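Local coordinates for protein succinylglutamate desuccinylase (PDB 2G9D) that probably hydrolyses N-succinylglutamate to succinate and glutamate, the last step of the AST route of arginine breakdown, as a zinc-dependent enzyme, at residues Q187-A192 with P250-R255; G83-A88 with D243-H248; M95-A100 with S124-I129. All coordinates share one frame; numbering follows the deposited sequence.

In the fold
The chain first reaches contact 2 at 83-88, the loop between helix 68-81 and strand 90-94. Contact 3 follows at once: 95-100, just beyond that strand, meets 124-129, the start of helix 125-140, closing a short loop nested inside the long one of contact 2. Contact 1 opens at 187-192, after helix 179-187. Contact 2 then closes at 243-248, joining the end of helix 235-246 to the loop before strand 90-94. Contact 1 closes at 250-255, joining the end of helix 179-187 to the loop before strand 258-267, so the two loops cross; they touch through Gln187 and Asp243. Contact 3 lies across the chain's centre from contact 1, their centres about 32 Å apart.

Contact 1 of 3, residues Q187-A192 with P250-R255; sequences QAHIEA and PEHLPR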
ATOM      1  N   GLN A 187      14.141   3.422   6.507  1.00 43.62           N
ATOM      2  CA  GLN A 187      15.071   2.495   5.886  1.00 45.68           C
ATOM      3  C   GLN A 187      14.658   2.228   4.437  1.00 44.36           C
ATOM      4  O   GLN A 187      15.473   1.856   3.595  1.00 43.61           O
ATOM      5  CB  GLN A 187      15.146   1.170   6.659  1.00 48.25           C
ATOM      6  CG  GLN A 187      16.015   0.137   5.931  1.00 50.87           C
ATOM      7  CD  GLN A 187      16.081  -1.221   6.610  1.00 51.74           C
ATOM      8  OE1 GLN A 187      15.062  -1.829   6.934  1.00 51.66           O
ATOM      9  NE2 GLN A 187      17.295  -1.709   6.814  1.00 54.56           N
ATOM     10  N   ALA A 188      13.389   2.413   4.135  1.00 42.29           N
ATOM     11  CA  ALA A 188      12.978   2.169   2.776  1.00 41.68           C
ATOM     12  C   ALA A 188      13.332   3.395   1.966  1.00 41.84           C
ATOM     13  O   ALA A 188      13.295   3.364   0.732  1.00 41.40           O
ATOM     14  CB  ALA A 188      11.495   1.907   2.720  1.00 43.40           C
ATOM     15  N   HIS A 189      13.699   4.468   2.668  1.00 41.12           N
ATOM     16  CA  HIS A 189      14.028   5.733   2.019  1.00 40.61           C
ATOM     17  C   HIS A 189      12.787   6.267   1.308  1.00 40.86           C
ATOM     18  O   HIS A 189      12.896   6.860   0.232  1.00 39.84           O
ATOM     19  CB  HIS A 189      15.122   5.553   0.968  1.00 41.43           C
ATOM     20  CG  HIS A 189      16.511   5.513   1.520  1.00 42.04           C
ATOM     21  ND1 HIS A 189      17.628   5.606   0.718  1.00 41.71           N
ATOM     22  CD2 HIS A 189      16.967   5.398   2.788  1.00 43.26           C
ATOM     23  CE1 HIS A 189      18.712   5.551   1.468  1.00 43.25           C
ATOM     24  NE2 HIS A 189      18.339   5.425   2.730  1.00 43.80           N
ATOM     25  N   ILE A 190      11.608   6.038   1.882  1.00 41.29           N
ATOM     26  CA  ILE A 190      10.401   6.527   1.244  1.00 42.11           C
ATOM     27  C   ILE A 190      10.518   8.023   1.374  1.00 43.64           C
ATOM     28  O   ILE A 190      10.706   8.550   2.468  1.00 43.08           O
ATOM     29  CB  ILE A 190       9.124   6.036   1.943  1.00 41.07           C
ATOM     30  CG1 ILE A 190       9.115   4.509   2.023  1.00 39.54           C
ATOM     31  CG2 ILE A 190       7.904   6.514   1.159  1.00 41.70           C
ATOM     32  CD1 ILE A 190       9.122   3.816   0.675  1.00 37.53           C
ATOM     33  N   GLU A 191      10.416   8.707   0.248  1.00 45.70           N
ATOM     34  CA  GLU A 191      10.563  10.148   0.239  1.00 48.63           C
ATOM     35  C   GLU A 191       9.507  10.958   1.005  1.00 50.38           C
ATOM     36  O   GLU A 191       9.841  11.986   1.602  1.00 51.77           O
ATOM     37  CB  GLU A 191      10.690  10.614  -1.206  1.00 48.82           C
ATOM     38  CG  GLU A 191      11.863   9.950  -1.895  1.00 49.73           C
ATOM     39  CD  GLU A 191      11.496   9.376  -3.253  1.00 51.14           C
ATOM     40  OE1 GLU A 191      11.287  10.179  -4.192  1.00 49.89           O
ATOM     41  OE2 GLU A 191      11.413   8.127  -3.374  1.00 51.66           O
ATOM     42  N   ALA A 192       8.256  10.505   1.032  1.00 49.70           N
ATOM     43  CA  ALA A 192       7.240  11.258   1.762  1.00 48.52           C
ATOM     44  C   ALA A 192       6.203  10.419   2.505  1.00 47.60           C
ATOM     45  O   ALA A 192       5.897   9.286   2.139  1.00 47.25           O
ATOM     46  CB  ALA A 192       6.539  12.225   0.819  1.00 48.70           C
ATOM     47  N   PRO A 250      19.780  -4.127   9.982  1.00 70.91           N
ATOM     48  CA  PRO A 250      19.354  -3.071   9.060  1.00 71.30           C
ATOM     49  C   PRO A 250      20.718  -2.550   8.582  1.00 71.32           C
ATOM     50  O   PRO A 250      21.324  -1.688   9.231  1.00 71.65           O
ATOM     51  CB  PRO A 250      18.623  -2.097   9.975  1.00 71.29           C
ATOM     52  CG  PRO A 250      19.351  -2.265  11.288  1.00 72.25           C
ATOM     53  CD  PRO A 250      19.517  -3.761  11.384  1.00 70.73           C
ATOM     54  N   GLU A 251      21.197  -3.097   7.460  1.00 70.87           N
ATOM     55  CA  GLU A 251      22.533  -2.797   6.918  1.00 69.16           C
ATOM     56  C   GLU A 251      22.892  -1.497   6.170  1.00 66.99           C
ATOM     57  O   GLU A 251      24.085  -1.188   6.042  1.00 66.93           O
ATOM     58  CB  GLU A 251      22.990  -3.980   6.060  1.00 69.84           C
ATOM     59  CG  GLU A 251      24.061  -4.843   6.713  1.00 69.65           C
ATOM     60  CD  GLU A 251      23.880  -6.320   6.429  1.00 69.58           C
ATOM     61  OE1 GLU A 251      23.045  -6.954   7.113  1.00 70.04           O
ATOM     62  OE2 GLU A 251      24.559  -6.847   5.518  1.00 68.64           O
ATOM     63  N   HIS A 252      21.914  -0.744   5.670  1.00 64.31           N
ATOM     64  CA  HIS A 252      22.221   0.499   4.959  1.00 62.22           C
ATOM     65  C   HIS A 252      21.707   1.726   5.736  1.00 61.65           C
ATOM     66  O   HIS A 252      20.895   1.591   6.658  1.00 62.94           O
ATOM     67  CB  HIS A 252      21.559   0.483   3.606  1.00 61.92           C
ATOM     68  CG  HIS A 252      20.068   0.469   3.682  1.00 62.39           C
ATOM     69  ND1 HIS A 252      19.272   1.112   2.761  1.00 63.09           N
ATOM     70  CD2 HIS A 252      19.228  -0.133   4.555  1.00 62.81           C
ATOM     71  CE1 HIS A 252      18.002   0.907   3.063  1.00 64.97           C
ATOM     72  NE2 HIS A 252      17.948   0.154   4.147  1.00 64.46           N
ATOM     73  N   LEU A 253      22.168   2.917   5.352  1.00 59.61           N
ATOM     74  CA  LEU A 253      21.769   4.155   6.009  1.00 57.68           C
ATOM     75  C   LEU A 253      20.382   4.644   5.585  1.00 57.96           C
ATOM     76  O   LEU A 253      20.054   4.675   4.395  1.00 57.32           O
ATOM     77  CB  LEU A 253      22.785   5.250   5.711  1.00 55.28           C
ATOM     78  CG  LEU A 253      23.999   5.347   6.628  1.00 55.48           C
ATOM     79  CD1 LEU A 253      25.080   6.180   5.933  1.00 55.33           C
ATOM     80  CD2 LEU A 253      23.587   5.949   7.994  1.00 52.21           C
ATOM     81  N   PRO A 254      19.534   5.003   6.566  1.00 58.70           N
ATOM     82  CA  PRO A 254      18.176   5.502   6.293  1.00 59.60           C
ATOM     83  C   PRO A 254      18.170   7.016   6.064  1.00 60.22           C
ATOM     84  O   PRO A 254      19.224   7.661   6.085  1.00 59.71           O
ATOM     85  CB  PRO A 254      17.410   5.104   7.550  1.00 58.83           C
ATOM     86  CG  PRO A 254      18.455   5.272   8.629  1.00 57.54           C
ATOM     87  CD  PRO A 254      19.680   4.646   7.996  1.00 58.16           C
ATOM     88  N   ARG A 255      16.990   7.577   5.841  1.00 61.19           N
ATOM     89  CA  ARG A 255      16.872   9.013   5.625  1.00 63.96           C
ATOM     90  C   ARG A 255      15.473   9.515   5.933  1.00 64.13           C
ATOM     91  O   ARG A 255      14.504   9.073   5.311  1.00 65.79           O
ATOM     92  CB  ARG A 255      17.220   9.384   4.180  1.00 67.13           C
ATOM     93  CG  ARG A 255      18.452  10.302   4.047  1.00 73.40           C
ATOM     94  CD  ARG A 255      18.399  11.522   4.994  1.00 75.39           C
ATOM     95  NE  ARG A 255      17.352  12.482   4.640  1.00 79.16           N
ATOM     96  CZ  ARG A 255      17.077  13.584   5.334  1.00 81.07           C
ATOM     97  NH1 ARG A 255      17.768  13.873   6.431  1.00 82.62           N
ATOM     98  NH2 ARG A 255      16.114  14.407   4.929  1.00 80.99           N
TER
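His189 NE2 donates a hydrogen bond to Leu253 O, modelled at 2.5 Å, a length that is doubtful at 3 Å resolution. The acceptor lies close to the imidazole plane, and the N-H points at it fairly straight, at 154°. Helix 179-187 ends in a Schellman motif at His189, whose positive phi turns the chain out of the helix, and its ring meets the loop that leads from helix 235-246 into strand 258-267. Arg255 CB lies over one face of that ring, 4.2 Å from His189 CD2, while the rest of the arginine leads away. Pro254 packs against the end of helix 179-187, its CB 3.8 Å from Gln187 N, and also touches Glu186. Gln187 is stretched out, with CG anti to the backbone N (chi1 174°), and runs at about a right angle across the His252 side chain; the spacing of these two is too short in the model to be trusted in detail. The imidazoles of His189 and His252 are nearly parallel but slid apart, hardly overlapping. Beyond His252, the amide of Gln187 reaches Pro250, where NE2 comes to 3.5 Å from Pro250 CB.

Contact 2 of 3, residues G83-A88 with D243-H248; sequences GFQPVA and DLISRH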
ATOM      1  N   GLY A  83      16.211 -20.069  -0.087  1.00 59.43           N
ATOM      2  CA  GLY A  83      17.044 -19.728   1.056  1.00 58.41           C
ATOM      3  C   GLY A  83      17.879 -18.465   0.877  1.00 57.02           C
ATOM      4  O   GLY A  83      18.398 -17.920   1.855  1.00 57.52           O
ATOM      5  N   PHE A  84      18.023 -18.010  -0.364  1.00 55.63           N
ATOM      6  CA  PHE A  84      18.765 -16.790  -0.675  1.00 55.15           C
ATOM      7  C   PHE A  84      18.282 -15.716   0.300  1.00 53.25           C
ATOM      8  O   PHE A  84      19.036 -14.825   0.679  1.00 54.85           O
ATOM      9  CB  PHE A  84      18.448 -16.358  -2.119  1.00 59.15           C
ATOM     10  CG  PHE A  84      19.343 -15.255  -2.675  1.00 62.63           C
ATOM     11  CD1 PHE A  84      18.828 -14.318  -3.587  1.00 63.34           C
ATOM     12  CD2 PHE A  84      20.694 -15.169  -2.332  1.00 63.66           C
ATOM     13  CE1 PHE A  84      19.647 -13.328  -4.166  1.00 63.58           C
ATOM     14  CE2 PHE A  84      21.527 -14.175  -2.909  1.00 64.68           C
ATOM     15  CZ  PHE A  84      20.996 -13.252  -3.819  1.00 63.72           C
ATOM     16  N   GLN A  85      17.019 -15.838   0.714  1.00 50.90           N
ATOM     17  CA  GLN A  85      16.339 -14.907   1.634  1.00 47.24           C
ATOM     18  C   GLN A  85      15.757 -15.565   2.915  1.00 45.91           C
ATOM     19  O   GLN A  85      14.746 -16.264   2.867  1.00 46.55           O
ATOM     20  CB  GLN A  85      15.214 -14.213   0.853  1.00 46.18           C
ATOM     21  CG  GLN A  85      14.193 -13.457   1.676  1.00 41.82           C
ATOM     22  CD  GLN A  85      14.791 -12.256   2.376  1.00 40.71           C
ATOM     23  OE1 GLN A  85      15.437 -11.400   1.741  1.00 37.65           O
ATOM     24  NE2 GLN A  85      14.581 -12.177   3.696  1.00 36.38           N
ATOM     25  N   PRO A  86      16.388 -15.344   4.076  1.00 43.54           N
ATOM     26  CA  PRO A  86      15.896 -15.928   5.336  1.00 42.44           C
ATOM     27  C   PRO A  86      14.545 -15.367   5.807  1.00 42.69           C
ATOM     28  O   PRO A  86      14.149 -14.272   5.402  1.00 43.23           O
ATOM     29  CB  PRO A  86      17.019 -15.615   6.319  1.00 42.43           C
ATOM     30  CG  PRO A  86      17.630 -14.349   5.761  1.00 43.58           C
ATOM     31  CD  PRO A  86      17.651 -14.609   4.277  1.00 42.95           C
ATOM     32  N   VAL A  87      13.844 -16.108   6.670  1.00 43.74           N
ATOM     33  CA  VAL A  87      12.534 -15.671   7.191  1.00 43.72           C
ATOM     34  C   VAL A  87      12.591 -15.483   8.687  1.00 44.75           C
ATOM     35  O   VAL A  87      13.518 -15.958   9.324  1.00 45.93           O
ATOM     36  CB  VAL A  87      11.415 -16.700   6.931  1.00 42.36           C
ATOM     37  CG1 VAL A  87      10.090 -16.152   7.443  1.00 41.17           C
ATOM     38  CG2 VAL A  87      11.328 -17.027   5.451  1.00 42.52           C
ATOM     39  N   ALA A  88      11.594 -14.813   9.252  1.00 46.12           N
ATOM     40  CA  ALA A  88      11.570 -14.573  10.693  1.00 47.90           C
ATOM     41  C   ALA A  88      10.277 -13.904  11.107  1.00 50.22           C
ATOM     42  O   ALA A  88      10.174 -13.341  12.201  1.00 49.99           O
ATOM     43  CB  ALA A  88      12.738 -13.691  11.093  1.00 45.78           C
ATOM     44  N   ASP A 243      14.867  -6.859   5.100  1.00 36.99           N
ATOM     45  CA  ASP A 243      15.314  -6.771   6.481  1.00 37.48           C
ATOM     46  C   ASP A 243      14.082  -6.932   7.389  1.00 38.53           C
ATOM     47  O   ASP A 243      14.152  -7.532   8.466  1.00 37.00           O
ATOM     48  CB  ASP A 243      16.009  -5.426   6.725  1.00 38.08           C
ATOM     49  CG  ASP A 243      17.137  -5.153   5.727  1.00 38.07           C
ATOM     50  OD1 ASP A 243      18.138  -5.896   5.707  1.00 37.74           O
ATOM     51  OD2 ASP A 243      17.024  -4.188   4.948  1.00 39.87           O
ATOM     52  N   LEU A 244      12.943  -6.431   6.916  1.00 39.59           N
ATOM     53  CA  LEU A 244      11.696  -6.504   7.667  1.00 40.02           C
ATOM     54  C   LEU A 244      11.205  -7.923   7.895  1.00 42.14           C
ATOM     55  O   LEU A 244      10.687  -8.230   8.973  1.00 41.58           O
ATOM     56  CB  LEU A 244      10.590  -5.713   6.967  1.00 37.55           C
ATOM     57  CG  LEU A 244       9.322  -5.553   7.822  1.00 37.02           C
ATOM     58  CD1 LEU A 244       9.630  -4.742   9.098  1.00 31.31           C
ATOM     59  CD2 LEU A 244       8.224  -4.885   6.995  1.00 36.47           C
ATOM     60  N   ILE A 245      11.343  -8.792   6.892  1.00 44.55           N
ATOM     61  CA  ILE A 245      10.886 -10.165   7.083  1.00 46.76           C
ATOM     62  C   ILE A 245      11.982 -11.047   7.705  1.00 48.16           C
ATOM     63  O   ILE A 245      11.679 -12.017   8.406  1.00 46.83           O
ATOM     64  CB  ILE A 245      10.332 -10.813   5.756  1.00 46.46           C
ATOM     65  CG1 ILE A 245      11.454 -11.239   4.833  1.00 46.38           C
ATOM     66  CG2 ILE A 245       9.449  -9.832   5.010  1.00 46.34           C
ATOM     67  CD1 ILE A 245      10.927 -11.839   3.547  1.00 47.73           C
ATOM     68  N   SER A 246      13.246 -10.676   7.479  1.00 48.97           N
ATOM     69  CA  SER A 246      14.397 -11.407   8.023  1.00 49.67           C
ATOM     70  C   SER A 246      14.645 -11.010   9.476  1.00 49.99           C
ATOM     71  O   SER A 246      15.401 -11.672  10.183  1.00 48.44           O
ATOM     72  CB  SER A 246      15.658 -11.102   7.216  1.00 50.24           C
ATOM     73  OG  SER A 246      16.115  -9.792   7.515  1.00 51.84           O
ATOM     74  N   ARG A 247      14.017  -9.916   9.903  1.00 52.52           N
ATOM     75  CA  ARG A 247      14.123  -9.418  11.273  1.00 55.33           C
ATOM     76  C   ARG A 247      15.558  -9.141  11.703  1.00 58.16           C
ATOM     77  O   ARG A 247      15.836  -8.983  12.894  1.00 58.00           O
ATOM     78  CB  ARG A 247      13.492 -10.427  12.230  1.00 55.17           C
ATOM     79  CG  ARG A 247      13.430 -10.010  13.694  1.00 55.47           C
ATOM     80  CD  ARG A 247      13.504 -11.253  14.579  1.00 57.12           C
ATOM     81  NE  ARG A 247      12.383 -11.442  15.501  1.00 56.58           N
ATOM     82  CZ  ARG A 247      12.165 -10.709  16.589  1.00 57.41           C
ATOM     83  NH1 ARG A 247      11.124 -10.976  17.369  1.00 57.08           N
ATOM     84  NH2 ARG A 247      12.976  -9.704  16.894  1.00 57.36           N
ATOM     85  N   HIS A 248      16.482  -9.093  10.753  1.00 60.26           N
ATOM     86  CA  HIS A 248      17.840  -8.828  11.156  1.00 62.41           C
ATOM     87  C   HIS A 248      18.489  -7.622  10.517  1.00 64.81           C
ATOM     88  O   HIS A 248      17.897  -6.924   9.683  1.00 63.48           O
ATOM     89  CB  HIS A 248      18.731 -10.061  10.968  1.00 64.04           C
ATOM     90  CG  HIS A 248      19.045 -10.389   9.537  1.00 66.30           C
ATOM     91  ND1 HIS A 248      19.296  -9.427   8.578  1.00 66.16           N
ATOM     92  CD2 HIS A 248      19.218 -11.584   8.924  1.00 65.77           C
ATOM     93  CE1 HIS A 248      19.610 -10.018   7.438  1.00 65.03           C
ATOM     94  NE2 HIS A 248      19.571 -11.325   7.622  1.00 65.00           N
TER
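Ala88 makes the close part of the contact: its methyl group points into the end of helix 235-246, with Ala88 CB 3.3 Å from Ile245 O, and it also meets Arg247 CB at 3.5 Å. Next to it, Gln85 folds back toward its own loop. A bend at chi2 (66°) brings its amide over the flank of Ile245, where Gln85 NE2 rests 3.5 Å from Ile245 CG1. The same NE2 donates to Pro86 O at 2.7 Å, and OE1 accepts from Arg242 one turn back in the helix, so both ends of this buried amide are engaged and its rotation is fixed. The contact lies at the C-terminal end of helix 235-246, where Arg247 takes a left-handed backbone conformation and turns the chain away. From the loop joining helix 68-81 to strand 90-94, within the catalytic domain of the AspA/AstE family, residues 85-88 run at nearly a right angle (87°) to residues 245-248. Ser246 meets Pro86 through its CA and CB; its hydroxyl pairs with Arg242 O and sits over the His248 ring. Toward solvent the fit slackens. Pro86 CG and His248 NE2 are 4.0 Å apart, the two side chains crossing steeply with both residues exposed, and the Arg247 guanidinium makes long, weak ion pairs with Asp50 and Glu89.

Contact 3 of 3, residues M95-A100 with S124-I129; sequences MAHPQA and STELAI
A chi1 of -153° swings the His97 ring away from its own backbone N and toward helix 125-140, and Ile129 answers with CG1 set beside its backbone N (chi1 -50°) and CD1 extended beyond, so that the two side chains cross at about a right angle, with the delta methyl beside the imidazole. The modelled gap between that methyl and the ring is implausibly small and its detail doubtful, but the pairing of the two side chains is clear. The other branch of Ile129 packs more comfortably: CG2 lies 4.2 Å from Ala96 CB. On its NE2 side the ring comes to Glu126, whose OE1 is 3.6 Å from His97 NE2 with the carboxylate turned well out of the ring plane. That oxygen is instead held by the backbone N-H of Glu109, with a weaker bond from Ile108. Further along, Gln99 NE2 approaches Thr125 CG2 at 4.2 Å, an amide beside a methyl. His97 has a left-handed backbone conformation that leads the chain into helix 98-102, and Ala100 N of that first turn lies over one face of its ring. Its side chain lies about 7 Å from that of His63, a predicted zinc ligand. The contact thus fastens the turn leaving strand 90-94 to the first turns of helix 125-140, with the loop carrying Phe107 to Glu109 packed beside Gln99, Thr125 and Glu126.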
HETATM    1  N   MSE A  95      -1.730 -11.186  -3.476  1.00 69.49           N
HETATM    2  CA  MSE A  95      -1.641 -10.747  -4.860  1.00 73.28           C
HETATM    3  C   MSE A  95      -3.093 -10.688  -5.327  1.00 72.48           C
HETATM    4  O   MSE A  95      -3.464 -11.326  -6.305  1.00 71.93           O
HETATM    5  CB  MSE A  95      -0.875 -11.788  -5.667  1.00 78.56           C
HETATM    6  CG  MSE A  95      -0.232 -11.289  -6.945  1.00 87.20           C
HETATM    7 SE   MSE A  95      -1.450 -10.751  -8.329  1.00100.47          SE
HETATM    8  CE  MSE A  95      -0.506  -9.164  -8.944  1.00 94.73           C
ATOM      9  N   ALA A  96      -3.914  -9.934  -4.607  1.00 71.54           N
ATOM     10  CA  ALA A  96      -5.324  -9.831  -4.934  1.00 71.28           C
ATOM     11  C   ALA A  96      -5.550  -9.276  -6.327  1.00 71.09           C
ATOM     12  O   ALA A  96      -4.670  -8.656  -6.910  1.00 71.70           O
ATOM     13  CB  ALA A  96      -6.035  -8.968  -3.913  1.00 72.34           C
ATOM     14  N   HIS A  97      -6.745  -9.513  -6.851  1.00 70.47           N
ATOM     15  CA  HIS A  97      -7.128  -9.053  -8.180  1.00 69.92           C
ATOM     16  C   HIS A  97      -6.096  -9.298  -9.285  1.00 68.90           C
ATOM     17  O   HIS A  97      -5.556  -8.359  -9.879  1.00 67.61           O
ATOM     18  CB  HIS A  97      -7.484  -7.571  -8.130  1.00 70.32           C
ATOM     19  CG  HIS A  97      -8.460  -7.159  -9.184  1.00 71.02           C
ATOM     20  ND1 HIS A  97      -9.450  -8.002  -9.642  1.00 71.18           N
ATOM     21  CD2 HIS A  97      -8.625  -5.989  -9.842  1.00 70.80           C
ATOM     22  CE1 HIS A  97     -10.184  -7.368 -10.538  1.00 71.34           C
ATOM     23  NE2 HIS A  97      -9.704  -6.145 -10.678  1.00 70.89           N
ATOM     24  N   PRO A  98      -5.808 -10.579  -9.574  1.00 68.27           N
ATOM     25  CA  PRO A  98      -4.836 -10.862 -10.624  1.00 67.85           C
ATOM     26  C   PRO A  98      -5.425 -10.525 -11.979  1.00 66.93           C
ATOM     27  O   PRO A  98      -4.800  -9.839 -12.781  1.00 67.21           O
ATOM     28  CB  PRO A  98      -4.573 -12.359 -10.458  1.00 67.77           C
ATOM     29  CG  PRO A  98      -5.862 -12.867  -9.948  1.00 67.03           C
ATOM     30  CD  PRO A  98      -6.244 -11.828  -8.923  1.00 67.94           C
ATOM     31  N   GLN A  99      -6.643 -11.001 -12.210  1.00 65.77           N
ATOM     32  CA  GLN A  99      -7.342 -10.784 -13.477  1.00 65.99           C
ATOM     33  C   GLN A  99      -7.111  -9.419 -14.133  1.00 65.76           C
ATOM     34  O   GLN A  99      -6.880  -9.327 -15.340  1.00 63.73           O
ATOM     35  CB  GLN A  99      -8.851 -10.988 -13.293  1.00 65.29           C
ATOM     36  CG  GLN A  99      -9.640 -10.709 -14.564  1.00 64.93           C
ATOM     37  CD  GLN A  99     -11.145 -10.812 -14.378  1.00 65.02           C
ATOM     38  OE1 GLN A  99     -11.909 -10.685 -15.340  1.00 65.12           O
ATOM     39  NE2 GLN A  99     -11.581 -11.032 -13.141  1.00 64.62           N
ATOM     40  N   ALA A 100      -7.190  -8.368 -13.323  1.00 66.40           N
ATOM     41  CA  ALA A 100      -7.023  -7.002 -13.793  1.00 65.78           C
ATOM     42  C   ALA A 100      -5.604  -6.720 -14.232  1.00 64.97           C
ATOM     43  O   ALA A 100      -5.382  -6.005 -15.207  1.00 64.34           O
ATOM     44  CB  ALA A 100      -7.427  -6.036 -12.708  1.00 67.53           C
ATOM     45  N   SER A 124     -20.199  -5.832  -7.517  1.00 77.42           N
ATOM     46  CA  SER A 124     -19.147  -5.597  -8.498  1.00 76.46           C
ATOM     47  C   SER A 124     -18.013  -6.615  -8.376  1.00 75.66           C
ATOM     48  O   SER A 124     -17.737  -7.121  -7.277  1.00 76.28           O
ATOM     49  CB  SER A 124     -18.580  -4.188  -8.319  1.00 77.79           C
ATOM     50  OG  SER A 124     -19.624  -3.226  -8.359  1.00 80.46           O
ATOM     51  N   THR A 125     -17.366  -6.898  -9.509  1.00 73.65           N
ATOM     52  CA  THR A 125     -16.249  -7.829  -9.560  1.00 70.31           C
ATOM     53  C   THR A 125     -15.279  -7.534  -8.418  1.00 67.75           C
ATOM     54  O   THR A 125     -14.972  -8.417  -7.618  1.00 69.12           O
ATOM     55  CB  THR A 125     -15.471  -7.700 -10.861  1.00 70.18           C
ATOM     56  OG1 THR A 125     -16.371  -7.471 -11.946  1.00 68.75           O
ATOM     57  CG2 THR A 125     -14.684  -8.965 -11.109  1.00 70.36           C
ATOM     58  N   GLU A 126     -14.812  -6.290  -8.346  1.00 63.84           N
ATOM     59  CA  GLU A 126     -13.894  -5.874  -7.301  1.00 63.51           C
ATOM     60  C   GLU A 126     -14.498  -6.082  -5.917  1.00 63.15           C
ATOM     61  O   GLU A 126     -13.776  -6.452  -4.980  1.00 63.50           O
ATOM     62  CB  GLU A 126     -13.581  -4.401  -7.388  1.00 64.45           C
ATOM     63  CG  GLU A 126     -12.578  -4.018  -8.451  1.00 67.35           C
ATOM     64  CD  GLU A 126     -13.105  -4.289  -9.824  1.00 67.43           C
ATOM     65  OE1 GLU A 126     -12.470  -3.882 -10.791  1.00 71.53           O
ATOM     66  OE2 GLU A 126     -14.166  -4.906  -9.938  1.00 68.16           O
ATOM     67  N   LEU A 127     -15.807  -5.845  -5.773  1.00 63.03           N
ATOM     68  CA  LEU A 127     -16.470  -6.020  -4.477  1.00 63.19           C
ATOM     69  C   LEU A 127     -16.421  -7.483  -4.022  1.00 65.89           C
ATOM     70  O   LEU A 127     -16.397  -7.766  -2.817  1.00 65.06           O
ATOM     71  CB  LEU A 127     -17.935  -5.568  -4.550  1.00 63.06           C
ATOM     72  CG  LEU A 127     -18.728  -5.356  -3.242  1.00 60.50           C
ATOM     73  CD1 LEU A 127     -20.104  -4.841  -3.616  1.00 60.20           C
ATOM     74  CD2 LEU A 127     -18.870  -6.626  -2.421  1.00 57.12           C
ATOM     75  N   ALA A 128     -16.429  -8.405  -4.982  1.00 63.56           N
ATOM     76  CA  ALA A 128     -16.375  -9.819  -4.660  1.00 61.91           C
ATOM     77  C   ALA A 128     -15.049 -10.099  -3.977  1.00 61.88           C
ATOM     78  O   ALA A 128     -14.987 -10.781  -2.943  1.00 58.70           O
ATOM     79  CB  ALA A 128     -16.490 -10.646  -5.929  1.00 62.75           C
ATOM     80  N   ILE A 129     -13.990  -9.561  -4.578  1.00 61.01           N
ATOM     81  CA  ILE A 129     -12.638  -9.730  -4.066  1.00 62.75           C
ATOM     82  C   ILE A 129     -12.479  -9.079  -2.697  1.00 62.64           C
ATOM     83  O   ILE A 129     -11.904  -9.680  -1.781  1.00 64.28           O
ATOM     84  CB  ILE A 129     -11.604  -9.121  -5.017  1.00 62.73           C
ATOM     85  CG1 ILE A 129     -11.859  -9.629  -6.439  1.00 62.64           C
ATOM     86  CG2 ILE A 129     -10.180  -9.483  -4.533  1.00 62.27           C
ATOM     87  CD1 ILE A 129     -11.107  -8.876  -7.512  1.00 63.50           C
TER